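PDB 5UJU: NAD-dependent aldehyde dehydrogenase from Burkholderia multivorans, which probably oxidises aldehydes to carboxylic acids with NAD+ as the electron acceptor, as members of the aldehyde dehydrogenase family do. Local coordinates for residues A[125-130]-A[163-168]; A[18-23]-A[34-39]; A[131-136]-A[251-256]; A[169-174]-A[229-234]. All coordinates share one frame; numbering follows the deposited sequence.

Contact 1 of 4, residues A[125-130]-A[163-168]; sequences EILARL and RALEAV
Leu-127 packs against Ala-164, Leu-165 and Val-168 where two nearly antiparallel helices of the aldehyde dehydrogenase fold run side by side. The segment axes approach to 10.6 Å and their directions differ by 172°. The contact is apolar, and no hydrogen bond crosses it. A single leucine carries the first helix's share. Its CG lies beside the backbone N and anti to the carbonyl carbon (chi1 -68°), and chi2 is extended, which sends both methyls at the other helix. The CD2 branch meets Ala-164 CB at 3.5 Å. The CD1 branch meets the backbone of Leu-165, 3.6 Å from Leu-165 N and 3.9 Å from its CB. Phe-226 of helix 217-230 touches both Leu-127 and Ala-164.

The charged groups work along each helix, not between them. Arg-129 NE gives a straight bond to OE2 of Glu-125, 2.8 Å long, in the guanidinium plane and on the anti lone pair. OE1 of Glu-125 has partners in Lys-16 and His-17. On the other helix Arg-163 NH1 reaches the syn lone pair of Glu-166 OE1 at 2.9 Å. A looser cross-helix touch is Leu-127 CD1 to Val-168 CG2 at 4.4 Å.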
loop_
_atom_site.group_PDB
_atom_site.type_symbol
_atom_site.label_atom_id
_atom_site.label_comp_id
_atom_site.label_asym_id
_atom_site.label_seq_id
_atom_site.Cartn_x
_atom_site.Cartn_y
_atom_site.Cartn_z
ATOM N N GLU A 125 -25.496 2.440 3.016
ATOM C CA GLU A 125 -26.690 2.638 3.825
ATOM C C GLU A 125 -26.362 3.361 5.122
ATOM O O GLU A 125 -27.118 4.241 5.554
ATOM C CB GLU A 125 -27.365 1.293 4.096
ATOM C CG GLU A 125 -28.546 1.357 5.059
ATOM C CD GLU A 125 -29.749 2.131 4.526
ATOM O OE1 GLU A 125 -29.872 2.319 3.294
ATOM O OE2 GLU A 125 -30.584 2.546 5.361
ATOM N N ILE A 126 -25.252 2.996 5.768
ATOM C CA ILE A 126 -24.824 3.722 6.959
ATOM C C ILE A 126 -24.660 5.209 6.633
ATOM O O ILE A 126 -25.146 6.077 7.366
ATOM C CB ILE A 126 -23.523 3.127 7.526
ATOM C CG1 ILE A 126 -23.744 1.687 8.033
ATOM C CG2 ILE A 126 -22.935 4.063 8.604
ATOM C CD1 ILE A 126 -22.454 0.944 8.364
ATOM N N LEU A 127 -24.000 5.517 5.506
ATOM C CA LEU A 127 -23.782 6.915 5.110
ATOM C C LEU A 127 -25.099 7.655 4.892
ATOM O O LEU A 127 -25.232 8.826 5.271
ATOM C CB LEU A 127 -22.908 6.982 3.854
ATOM C CG LEU A 127 -21.461 6.532 4.111
ATOM C CD1 LEU A 127 -20.595 6.632 2.868
ATOM C CD2 LEU A 127 -20.898 7.383 5.220
ATOM N N ALA A 128 -26.086 6.987 4.287
ATOM C CA ALA A 128 -27.389 7.610 4.106
ATOM C C ALA A 128 -27.996 7.983 5.449
ATOM O O ALA A 128 -28.539 9.081 5.609
ATOM C CB ALA A 128 -28.322 6.664 3.337
ATOM N N ARG A 129 -27.887 7.091 6.437
ATOM C CA ARG A 129 -28.461 7.370 7.747
ATOM C C ARG A 129 -27.645 8.418 8.497
ATOM O O ARG A 129 -28.204 9.220 9.253
ATOM C CB ARG A 129 -28.564 6.081 8.557
ATOM C CG ARG A 129 -29.403 5.004 7.862
ATOM C CD ARG A 129 -29.906 3.942 8.827
ATOM N NE ARG A 129 -30.580 2.855 8.118
ATOM C CZ ARG A 129 -31.088 1.778 8.706
ATOM N NH1 ARG A 129 -31.016 1.636 10.029
ATOM N NH2 ARG A 129 -31.671 0.845 7.972
ATOM N N LEU A 130 -26.331 8.414 8.324
ATOM C CA LEU A 130 -25.534 9.463 8.943
ATOM C C LEU A 130 -25.944 10.830 8.411
ATOM O O LEU A 130 -26.095 11.780 9.186
ATOM C CB LEU A 130 -24.052 9.205 8.705
ATOM C CG LEU A 130 -23.431 7.988 9.398
ATOM C CD1 LEU A 130 -21.992 7.840 8.931
ATOM C CD2 LEU A 130 -23.485 8.167 10.901
ATOM N N ARG A 163 -16.301 12.411 2.299
ATOM C CA ARG A 163 -15.000 11.745 2.363
ATOM C C ARG A 163 -15.154 10.260 2.663
ATOM O O ARG A 163 -14.355 9.439 2.196
ATOM C CB ARG A 163 -14.105 12.421 3.413
ATOM C CG ARG A 163 -13.546 13.803 2.999
ATOM C CD ARG A 163 -12.522 13.679 1.865
ATOM N NE ARG A 163 -11.985 14.981 1.439
ATOM C CZ ARG A 163 -11.048 15.147 0.500
ATOM N NH1 ARG A 163 -10.536 14.099 -0.143
ATOM N NH2 ARG A 163 -10.624 16.373 0.191
ATOM N N ALA A 164 -16.141 9.900 3.485
ATOM C CA ALA A 164 -16.445 8.485 3.688
ATOM C C ALA A 164 -16.867 7.834 2.375
ATOM O O ALA A 164 -16.353 6.778 1.997
ATOM C CB ALA A 164 -17.532 8.331 4.754
ATOM N N LEU A 165 -17.768 8.489 1.637
ATOM C CA LEU A 165 -18.250 7.930 0.379
ATOM C C LEU A 165 -17.125 7.817 -0.641
ATOM O O LEU A 165 -17.049 6.842 -1.401
ATOM C CB LEU A 165 -19.368 8.814 -0.176
ATOM C CG LEU A 165 -19.962 8.294 -1.493
ATOM C CD1 LEU A 165 -20.898 7.167 -1.223
ATOM C CD2 LEU A 165 -20.665 9.379 -2.266
ATOM N N GLU A 166 -16.230 8.805 -0.652
ATOM C CA GLU A 166 -15.035 8.743 -1.483
ATOM C C GLU A 166 -14.206 7.502 -1.177
ATOM O O GLU A 166 -13.751 6.804 -2.091
ATOM C CB GLU A 166 -14.213 10.015 -1.269
ATOM C CG GLU A 166 -12.957 10.089 -2.088
ATOM C CD GLU A 166 -12.202 11.383 -1.812
ATOM O OE1 GLU A 166 -11.904 11.644 -0.627
ATOM O OE2 GLU A 166 -11.921 12.120 -2.773
ATOM N N ALA A 167 -13.999 7.211 0.109
ATOM C CA ALA A 167 -13.240 6.026 0.487
ATOM C C ALA A 167 -13.939 4.744 0.021
ATOM O O ALA A 167 -13.283 3.810 -0.453
ATOM C CB ALA A 167 -13.023 6.009 1.998
ATOM N N VAL A 168 -15.270 4.686 0.152
ATOM C CA VAL A 168 -16.019 3.518 -0.309
ATOM C C VAL A 168 -15.878 3.365 -1.818
ATOM O O VAL A 168 -15.696 2.253 -2.332
ATOM C CB VAL A 168 -17.498 3.632 0.110
ATOM C CG1 VAL A 168 -18.325 2.526 -0.532
ATOM C CG2 VAL A 168 -17.630 3.579 1.623
#

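Contact 2 of 4, residues A[18-23]-A[34-39]; sequences EDTLKR and WSPFAE
Thr-20 and Arg-23, one turn apart on a helix, face the irregular segment 34-39, with the CA atoms of Thr-20 and Pro-36 7.4 Å apart and those of Arg-23 and Trp-34 8.8 Å apart. Arg-23 and Trp-34 form a cation-pi stack. The guanidinium lies over the five-membered ring of the indole, with Arg-23 CZ 3.9 Å from the centroid of that ring and 23° off its normal. The two planes are not quite parallel, at 28°. The aliphatic part of Arg-23 uses the same ring face. Its CG sits 3.3 Å from Trp-34 CE2, near the junction of the two rings. A bend at chi2 (66°) folds the rest of the arginine back along the indole, and the two side chains slide past each other in opposite directions. Pro-36 CD lies over the opposite face of the indole, toward its rim, so the ring is held between arginine and proline. Phe-528 meets the Trp-34 ring edge-to-face. Thr-20 adds a lighter touch, its CG2 lying 4.3 Å from Pro-36 CB. Pro-36 CG in turn lies over one face of the Phe-37 ring.

This is a surface contact that lays the loop after helix 18-30 back on its own helix. Beneath it, Pro-36 rests on Asp-162 and Leu-165 of helix 158-175. Phe-37 reaches Leu-127 and Asn-131 of helix 97-132.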
loop_
_atom_site.group_PDB
_atom_site.type_symbol
_atom_site.label_atom_id
_atom_site.label_comp_id
_atom_site.label_asym_id
_atom_site.label_seq_id
_atom_site.Cartn_x
_atom_site.Cartn_y
_atom_site.Cartn_z
ATOM N N GLU A 18 -26.832 1.774 -5.741
ATOM C CA GLU A 18 -25.934 1.560 -6.870
ATOM C C GLU A 18 -25.765 2.824 -7.704
ATOM O O GLU A 18 -24.666 3.100 -8.199
ATOM C CB GLU A 18 -26.450 0.413 -7.736
ATOM C CG GLU A 18 -25.430 -0.028 -8.769
ATOM C CD GLU A 18 -25.828 -1.311 -9.476
ATOM O OE1 GLU A 18 -26.995 -1.735 -9.337
ATOM O OE2 GLU A 18 -24.965 -1.901 -10.160
ATOM N N ASP A 19 -26.839 3.602 -7.876
ATOM C CA ASP A 19 -26.742 4.833 -8.656
ATOM C C ASP A 19 -25.781 5.824 -8.010
ATOM O O ASP A 19 -24.965 6.442 -8.700
ATOM C CB ASP A 19 -28.125 5.455 -8.837
ATOM C CG ASP A 19 -28.952 4.736 -9.885
ATOM O OD1 ASP A 19 -28.395 3.857 -10.582
ATOM O OD2 ASP A 19 -30.157 5.048 -10.009
ATOM N N THR A 20 -25.863 5.991 -6.684
ATOM C CA THR A 20 -24.905 6.852 -5.992
ATOM C C THR A 20 -23.481 6.330 -6.156
ATOM O O THR A 20 -22.547 7.108 -6.394
ATOM C CB THR A 20 -25.253 6.962 -4.509
ATOM O OG1 THR A 20 -26.557 7.529 -4.359
ATOM C CG2 THR A 20 -24.243 7.852 -3.793
ATOM N N LEU A 21 -23.309 5.008 -6.069
ATOM C CA LEU A 21 -21.994 4.388 -6.195
ATOM C C LEU A 21 -21.398 4.634 -7.574
ATOM O O LEU A 21 -20.225 5.016 -7.700
ATOM C CB LEU A 21 -22.111 2.886 -5.934
ATOM C CG LEU A 21 -20.820 2.083 -6.037
ATOM C CD1 LEU A 21 -19.826 2.590 -4.993
ATOM C CD2 LEU A 21 -21.132 0.620 -5.808
ATOM N N LYS A 22 -22.197 4.419 -8.621
ATOM C CA LYS A 22 -21.712 4.624 -9.983
ATOM C C LYS A 22 -21.295 6.076 -10.208
ATOM O O LYS A 22 -20.276 6.347 -10.854
ATOM C CB LYS A 22 -22.788 4.206 -10.981
ATOM N N ARG A 23 -22.076 7.022 -9.687
ATOM C CA ARG A 23 -21.733 8.432 -9.822
ATOM C C ARG A 23 -20.477 8.776 -9.031
ATOM O O ARG A 23 -19.677 9.618 -9.458
ATOM C CB ARG A 23 -22.916 9.291 -9.383
ATOM C CG ARG A 23 -22.727 10.777 -9.590
ATOM C CD ARG A 23 -22.634 11.167 -11.062
ATOM N NE ARG A 23 -22.248 12.571 -11.232
ATOM C CZ ARG A 23 -20.994 13.015 -11.234
ATOM N NH1 ARG A 23 -19.985 12.166 -11.077
ATOM N NH2 ARG A 23 -20.750 14.314 -11.389
ATOM N N TRP A 34 -18.600 17.421 -7.249
ATOM C CA TRP A 34 -19.752 16.557 -7.016
ATOM C C TRP A 34 -19.836 16.203 -5.537
ATOM O O TRP A 34 -18.811 16.008 -4.877
ATOM C CB TRP A 34 -19.694 15.269 -7.849
ATOM C CG TRP A 34 -20.887 14.372 -7.633
ATOM C CD1 TRP A 34 -22.160 14.554 -8.114
ATOM C CD2 TRP A 34 -20.924 13.177 -6.846
ATOM N NE1 TRP A 34 -22.976 13.530 -7.689
ATOM C CE2 TRP A 34 -22.243 12.671 -6.912
ATOM C CE3 TRP A 34 -19.968 12.476 -6.102
ATOM C CZ2 TRP A 34 -22.629 11.502 -6.260
ATOM C CZ3 TRP A 34 -20.348 11.311 -5.460
ATOM C CH2 TRP A 34 -21.672 10.833 -5.543
ATOM N N SER A 35 -21.071 16.126 -5.029
ATOM C CA SER A 35 -21.382 15.713 -3.664
ATOM C C SER A 35 -22.828 15.251 -3.582
ATOM O O SER A 35 -23.735 16.010 -3.940
ATOM C CB SER A 35 -21.166 16.846 -2.662
ATOM O OG SER A 35 -21.667 16.460 -1.388
ATOM N N PRO A 36 -23.092 14.030 -3.103
ATOM C CA PRO A 36 -24.482 13.589 -2.943
ATOM C C PRO A 36 -25.125 14.079 -1.660
ATOM O O PRO A 36 -26.324 13.836 -1.458
ATOM C CB PRO A 36 -24.356 12.062 -2.930
ATOM C CG PRO A 36 -23.043 11.843 -2.242
ATOM C CD PRO A 36 -22.137 12.988 -2.681
ATOM N N PHE A 37 -24.369 14.738 -0.782
ATOM C CA PHE A 37 -24.871 15.157 0.519
ATOM C C PHE A 37 -24.908 16.681 0.550
ATOM O O PHE A 37 -23.872 17.335 0.400
ATOM C CB PHE A 37 -24.000 14.583 1.638
ATOM C CG PHE A 37 -23.887 13.059 1.607
ATOM C CD1 PHE A 37 -25.007 12.254 1.773
ATOM C CD2 PHE A 37 -22.650 12.444 1.422
ATOM C CE1 PHE A 37 -24.907 10.855 1.744
ATOM C CE2 PHE A 37 -22.531 11.049 1.395
ATOM C CZ PHE A 37 -23.658 10.251 1.557
ATOM N N ALA A 38 -26.107 17.236 0.710
ATOM C CA ALA A 38 -26.289 18.682 0.668
ATOM C C ALA A 38 -25.567 19.342 1.831
ATOM O O ALA A 38 -25.871 19.070 2.997
ATOM C CB ALA A 38 -27.774 19.030 0.694
ATOM N N GLU A 39 -24.605 20.212 1.516
ATOM C CA GLU A 39 -23.821 20.846 2.564
ATOM C C GLU A 39 -24.572 21.979 3.256
ATOM O O GLU A 39 -24.189 22.364 4.367
ATOM C CB GLU A 39 -22.501 21.367 1.993
ATOM C CG GLU A 39 -22.685 22.490 1.009
ATOM C CD GLU A 39 -21.365 23.101 0.583
ATOM O OE1 GLU A 39 -20.298 22.519 0.880
ATOM O OE2 GLU A 39 -21.398 24.191 -0.014
#

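Contact 3 of 4, residues A[131-136]-A[251-256]; sequences NRASFE and VRIARD
Glu-136 and Arg-252 join in a salt bridge between helix 134-145 and helix 245-260 of the aldehyde dehydrogenase fold. The side chains come from opposite directions. The carboxylate meets the guanidinium at its edge, with the two planes 28° apart. Two N-H groups are used. Arg-252 NH1 bonds to Glu-136 OE2 at 3.1 Å with an angle of 166° at the hydrogen. It arrives on the syn side of that oxygen, somewhat out of the carboxylate plane. Arg-252 NH2 points at Glu-136 OE1, but at 3.4 Å this second bond is weak. The glutamate stands extended, with CG anti to the backbone N (chi1 171°), and this carries the carboxylate across to the arginine. OE2 has another partner, since His-61 NE2 is hydrogen-bonded to it.

An apolar touch lies beside the bridge. Ile-253 CD1 meets Ala-133 CB at 3.7 Å. Ala-133 sits at the break between two helices, the first residue past helix 97-132 and the N-cap position of the next. The carbonyl of Asn-131 accepts twice there. Ser-134 N reaches Asn-131 O at 3.0 Å, and Ser-134 OG reaches the same Asn-131 O at 2.7 Å, tilted from the carbonyl plane. Gln-161 of helix 158-175 bonds to Asn-131 ND2 through OE1 and to Ser-134 OG through NE2.

The buried carboxylate thus takes one good bond and one weak bond from Arg-252, and OE2 also has His-61. The nearby guanidinium, and the hydrogen bond from His-61, would be expected to favour the ionised carboxylate.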
loop_
_atom_site.group_PDB
_atom_site.type_symbol
_atom_site.label_atom_id
_atom_site.label_comp_id
_atom_site.label_asym_id
_atom_site.label_seq_id
_atom_site.Cartn_x
_atom_site.Cartn_y
_atom_site.Cartn_z
ATOM N N ASN A 131 -26.196 10.934 7.097
ATOM C CA ASN A 131 -26.662 12.205 6.545
ATOM C C ASN A 131 -27.973 12.637 7.190
ATOM O O ASN A 131 -28.144 13.815 7.528
ATOM C CB ASN A 131 -26.825 12.121 5.028
ATOM C CG ASN A 131 -27.161 13.465 4.415
ATOM O OD1 ASN A 131 -28.171 13.616 3.739
ATOM N ND2 ASN A 131 -26.299 14.449 4.641
ATOM N N ARG A 132 -28.911 11.699 7.382
ATOM C CA ARG A 132 -30.163 12.063 8.041
ATOM C C ARG A 132 -29.955 12.515 9.479
ATOM O O ARG A 132 -30.789 13.259 10.001
ATOM C CB ARG A 132 -31.162 10.902 8.019
ATOM C CG ARG A 132 -31.711 10.583 6.643
ATOM C CD ARG A 132 -32.912 9.643 6.748
ATOM N NE ARG A 132 -32.509 8.240 6.670
ATOM C CZ ARG A 132 -32.274 7.585 5.537
ATOM N NH1 ARG A 132 -32.405 8.205 4.369
ATOM N NH2 ARG A 132 -31.908 6.311 5.574
ATOM N N ALA A 133 -28.874 12.083 10.129
ATOM C CA ALA A 133 -28.544 12.492 11.490
ATOM C C ALA A 133 -27.600 13.694 11.532
ATOM O O ALA A 133 -26.991 13.954 12.579
ATOM C CB ALA A 133 -27.918 11.321 12.259
ATOM N N SER A 134 -27.485 14.442 10.428
ATOM C CA SER A 134 -26.446 15.466 10.326
ATOM C C SER A 134 -26.605 16.538 11.390
ATOM O O SER A 134 -25.608 17.058 11.903
ATOM C CB SER A 134 -26.451 16.105 8.936
ATOM O OG SER A 134 -25.877 15.239 7.977
ATOM N N PHE A 135 -27.845 16.907 11.716
ATOM C CA PHE A 135 -28.045 17.943 12.724
ATOM C C PHE A 135 -27.639 17.448 14.106
ATOM O O PHE A 135 -26.969 18.166 14.851
ATOM C CB PHE A 135 -29.490 18.425 12.715
ATOM C CG PHE A 135 -29.777 19.428 11.634
ATOM C CD1 PHE A 135 -29.367 20.748 11.772
ATOM C CD2 PHE A 135 -30.464 19.057 10.488
ATOM C CE1 PHE A 135 -29.623 21.678 10.780
ATOM C CE2 PHE A 135 -30.732 19.980 9.499
ATOM C CZ PHE A 135 -30.307 21.291 9.642
ATOM N N GLU A 136 -28.048 16.224 14.472
ATOM C CA GLU A 136 -27.617 15.654 15.747
ATOM C C GLU A 136 -26.098 15.562 15.825
ATOM O O GLU A 136 -25.494 15.890 16.853
ATOM C CB GLU A 136 -28.236 14.268 15.935
ATOM C CG GLU A 136 -27.680 13.512 17.121
ATOM C CD GLU A 136 -28.185 12.067 17.198
ATOM O OE1 GLU A 136 -28.862 11.621 16.261
ATOM O OE2 GLU A 136 -27.907 11.399 18.205
ATOM N N VAL A 251 -20.978 5.108 15.467
ATOM C CA VAL A 251 -20.948 3.675 15.732
ATOM C C VAL A 251 -22.359 3.139 15.966
ATOM O O VAL A 251 -22.721 2.076 15.452
ATOM C CB VAL A 251 -20.020 3.368 16.918
ATOM C CG1 VAL A 251 -20.214 1.913 17.352
ATOM C CG2 VAL A 251 -18.554 3.632 16.526
ATOM N N ARG A 252 -23.178 3.867 16.734
ATOM C CA ARG A 252 -24.557 3.440 16.980
ATOM C C ARG A 252 -25.307 3.219 15.669
ATOM O O ARG A 252 -25.986 2.201 15.485
ATOM C CB ARG A 252 -25.275 4.485 17.844
ATOM C CG ARG A 252 -26.751 4.170 18.189
ATOM C CD ARG A 252 -27.526 5.452 18.593
ATOM N NE ARG A 252 -27.872 6.301 17.450
ATOM C CZ ARG A 252 -27.985 7.630 17.495
ATOM N NH1 ARG A 252 -27.783 8.291 18.629
ATOM N NH2 ARG A 252 -28.307 8.305 16.400
ATOM N N ILE A 253 -25.202 4.175 14.747
ATOM C CA ILE A 253 -25.919 4.070 13.482
ATOM C C ILE A 253 -25.355 2.935 12.634
ATOM O O ILE A 253 -26.110 2.175 12.012
ATOM C CB ILE A 253 -25.891 5.424 12.748
ATOM C CG1 ILE A 253 -26.713 6.457 13.533
ATOM C CG2 ILE A 253 -26.445 5.280 11.351
ATOM C CD1 ILE A 253 -26.654 7.901 12.956
ATOM N N ALA A 254 -24.023 2.775 12.622
ATOM C CA ALA A 254 -23.415 1.653 11.910
ATOM C C ALA A 254 -23.944 0.317 12.422
ATOM O O ALA A 254 -24.271 -0.573 11.630
ATOM C CB ALA A 254 -21.893 1.681 12.057
ATOM N N ARG A 255 -24.024 0.165 13.746
ATOM C CA ARG A 255 -24.480 -1.083 14.351
ATOM C C ARG A 255 -25.940 -1.359 14.025
ATOM O O ARG A 255 -26.333 -2.515 13.829
ATOM C CB ARG A 255 -24.270 -1.016 15.861
ATOM C CG ARG A 255 -22.797 -1.001 16.265
ATOM C CD ARG A 255 -22.637 -0.800 17.757
ATOM N NE ARG A 255 -23.227 -1.893 18.534
ATOM C CZ ARG A 255 -22.570 -3.001 18.862
ATOM N NH1 ARG A 255 -21.316 -3.175 18.464
ATOM N NH2 ARG A 255 -23.164 -3.943 19.572
ATOM N N ASP A 256 -26.759 -0.309 13.976
ATOM C CA ASP A 256 -28.147 -0.445 13.542
ATOM C C ASP A 256 -28.230 -1.088 12.168
ATOM O O ASP A 256 -28.987 -2.044 11.954
ATOM C CB ASP A 256 -28.809 0.931 13.495
ATOM C CG ASP A 256 -29.182 1.444 14.858
ATOM O OD1 ASP A 256 -29.134 0.663 15.834
ATOM O OD2 ASP A 256 -29.529 2.639 14.946
#

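Contact 4 of 4, residues A[169-174]-A[229-234]; sequences AYAWDQ and LATGNT
The methyl of Ala-171 meets two carbons at the end of helix 217-230. Its CB lies 3.8 Å from Ala-230 CB and equally 3.8 Å from Thr-231 CG2. No hydrogen bond joins the two segments. The small side chains let the backbones come close, with the CA atoms of Ala-171 and Ala-230 6.3 Å apart.

The threonine is fixed from its own helix. Its OG1 lies between the backbone N and the carbonyl carbon (chi1 54°) and hydrogen-bonds back to the carbonyl of Ala-227. That of Asp-228 can at most share its one proton. CG2 is thereby left to face Ala-171. Next comes a Schellman motif that ends the helix. Gly-232, with positive phi, is its C-prime residue. Gly-232 N bonds to Leu-229 O at 2.9 Å, and Asn-233 N turns back to the carbonyl of Asp-228. Asn-233 OD1 then takes the backbone N-H of Gly-206.

The contact therefore sets helix 158-175 against the turn from helix 217-230 into strand 234-238, which pairs in parallel with strand 191-211. Ile-120 of helix 97-132 touches Trp-172 of one segment and Ala-230 of the other. Farther along helix 158-175, Gln-174 packs on Ala-547 of the second subunit.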
loop_
_atom_site.group_PDB
_atom_site.type_symbol
_atom_site.label_atom_id
_atom_site.label_comp_id
_atom_site.label_asym_id
_atom_site.label_seq_id
_atom_site.Cartn_x
_atom_site.Cartn_y
_atom_site.Cartn_z
ATOM N N ALA A 169 -15.918 4.487 -2.548
ATOM C CA ALA A 169 -15.816 4.439 -4.003
ATOM C C ALA A 169 -14.450 3.920 -4.450
ATOM O O ALA A 169 -14.366 3.099 -5.371
ATOM C CB ALA A 169 -16.088 5.828 -4.597
ATOM N N TYR A 170 -13.370 4.398 -3.822
ATOM C CA TYR A 170 -12.038 3.873 -4.135
ATOM C C TYR A 170 -11.938 2.378 -3.822
ATOM O O TYR A 170 -11.345 1.617 -4.594
ATOM C CB TYR A 170 -10.966 4.648 -3.369
ATOM C CG TYR A 170 -10.507 5.889 -4.107
ATOM C CD1 TYR A 170 -11.047 7.136 -3.818
ATOM C CD2 TYR A 170 -9.581 5.796 -5.135
ATOM C CE1 TYR A 170 -10.632 8.282 -4.515
ATOM C CE2 TYR A 170 -9.163 6.921 -5.835
ATOM C CZ TYR A 170 -9.695 8.153 -5.520
ATOM O OH TYR A 170 -9.284 9.240 -6.222
ATOM N N ALA A 171 -12.483 1.948 -2.679
ATOM C CA ALA A 171 -12.490 0.524 -2.343
ATOM C C ALA A 171 -13.197 -0.280 -3.425
ATOM O O ALA A 171 -12.625 -1.215 -3.988
ATOM C CB ALA A 171 -13.157 0.301 -0.984
ATOM N N TRP A 172 -14.436 0.098 -3.748
ATOM C CA TRP A 172 -15.181 -0.598 -4.796
ATOM C C TRP A 172 -14.430 -0.549 -6.129
ATOM O O TRP A 172 -14.420 -1.528 -6.883
ATOM C CB TRP A 172 -16.580 0.014 -4.923
ATOM C CG TRP A 172 -17.393 -0.511 -6.081
ATOM C CD1 TRP A 172 -17.924 0.206 -7.116
ATOM C CD2 TRP A 172 -17.738 -1.881 -6.324
ATOM N NE1 TRP A 172 -18.593 -0.635 -7.984
ATOM C CE2 TRP A 172 -18.493 -1.919 -7.517
ATOM C CE3 TRP A 172 -17.495 -3.079 -5.638
ATOM C CZ2 TRP A 172 -19.005 -3.108 -8.041
ATOM C CZ3 TRP A 172 -17.998 -4.266 -6.167
ATOM C CH2 TRP A 172 -18.740 -4.266 -7.360
ATOM N N ASP A 173 -13.756 0.571 -6.420
ATOM C CA ASP A 173 -13.011 0.684 -7.672
ATOM C C ASP A 173 -11.968 -0.429 -7.813
ATOM O O ASP A 173 -11.764 -0.962 -8.907
ATOM C CB ASP A 173 -12.343 2.056 -7.740
ATOM C CG ASP A 173 -11.908 2.436 -9.149
ATOM O OD1 ASP A 173 -12.510 1.959 -10.132
ATOM O OD2 ASP A 173 -10.962 3.233 -9.263
ATOM N N GLN A 174 -11.295 -0.790 -6.715
ATOM C CA GLN A 174 -10.362 -1.916 -6.717
ATOM C C GLN A 174 -11.087 -3.264 -6.704
ATOM O O GLN A 174 -10.679 -4.201 -7.398
ATOM C CB GLN A 174 -9.432 -1.850 -5.502
ATOM C CG GLN A 174 -8.525 -0.658 -5.438
ATOM C CD GLN A 174 -7.677 -0.573 -6.685
ATOM O OE1 GLN A 174 -7.311 -1.599 -7.268
ATOM N NE2 GLN A 174 -7.334 0.630 -7.087
ATOM N N LEU A 229 -14.560 -0.840 6.505
ATOM C CA LEU A 229 -15.832 -1.550 6.363
ATOM C C LEU A 229 -16.077 -1.981 4.926
ATOM O O LEU A 229 -16.495 -3.115 4.676
ATOM C CB LEU A 229 -16.986 -0.670 6.849
ATOM C CG LEU A 229 -17.182 -0.536 8.352
ATOM C CD1 LEU A 229 -18.302 0.479 8.620
ATOM C CD2 LEU A 229 -17.509 -1.919 8.960
ATOM N N ALA A 230 -15.806 -1.088 3.967
ATOM C CA ALA A 230 -16.030 -1.368 2.554
ATOM C C ALA A 230 -15.130 -2.479 2.028
ATOM O O ALA A 230 -15.369 -2.990 0.930
ATOM C CB ALA A 230 -15.818 -0.095 1.718
ATOM N N THR A 231 -14.063 -2.823 2.743
ATOM C CA THR A 231 -13.236 -3.950 2.337
ATOM C C THR A 231 -13.422 -5.144 3.272
ATOM O O THR A 231 -12.569 -6.035 3.316
ATOM C CB THR A 231 -11.762 -3.532 2.252
ATOM O OG1 THR A 231 -11.363 -2.942 3.495
ATOM C CG2 THR A 231 -11.565 -2.501 1.108
ATOM N N GLY A 232 -14.515 -5.163 4.038
ATOM C CA GLY A 232 -14.899 -6.355 4.780
ATOM C C GLY A 232 -14.248 -6.524 6.128
ATOM O O GLY A 232 -14.409 -7.577 6.751
ATOM N N ASN A 233 -13.520 -5.529 6.608
ATOM C CA ASN A 233 -12.880 -5.651 7.900
ATOM C C ASN A 233 -13.869 -5.319 9.007
ATOM O O ASN A 233 -14.877 -4.651 8.784
ATOM C CB ASN A 233 -11.667 -4.706 7.971
ATOM C CG ASN A 233 -10.621 -5.055 6.950
ATOM O OD1 ASN A 233 -9.827 -5.952 7.173
ATOM N ND2 ASN A 233 -10.642 -4.379 5.799
ATOM N N THR A 234 -13.560 -5.781 10.216
ATOM C CA THR A 234 -14.229 -5.282 11.408
ATOM C C THR A 234 -13.420 -4.101 11.953
ATOM O O THR A 234 -12.237 -3.953 11.647
ATOM C CB THR A 234 -14.363 -6.380 12.467
ATOM O OG1 THR A 234 -13.080 -6.971 12.703
ATOM C CG2 THR A 234 -15.361 -7.483 12.018
#

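From the N terminus, contact 2 closes first, folding the loop after helix 18-30 back on that helix. Contact 1 follows in series and pairs helix 97-132 with helix 158-175. Contact 3 opens at the end of helix 97-132 before contact 1 has closed, so the two cross. It closes far along the chain at helix 245-260. Contact 4 opens next on helix 158-175 and closes at the end of helix 217-230, nested within the loop of contact 3. Contact 1 is the hub, sharing a helix with contact 3 and another with contact 4. Leu-165 CD2 also meets Pro-36 CG at 3.4 Å, joining contact 2 to it.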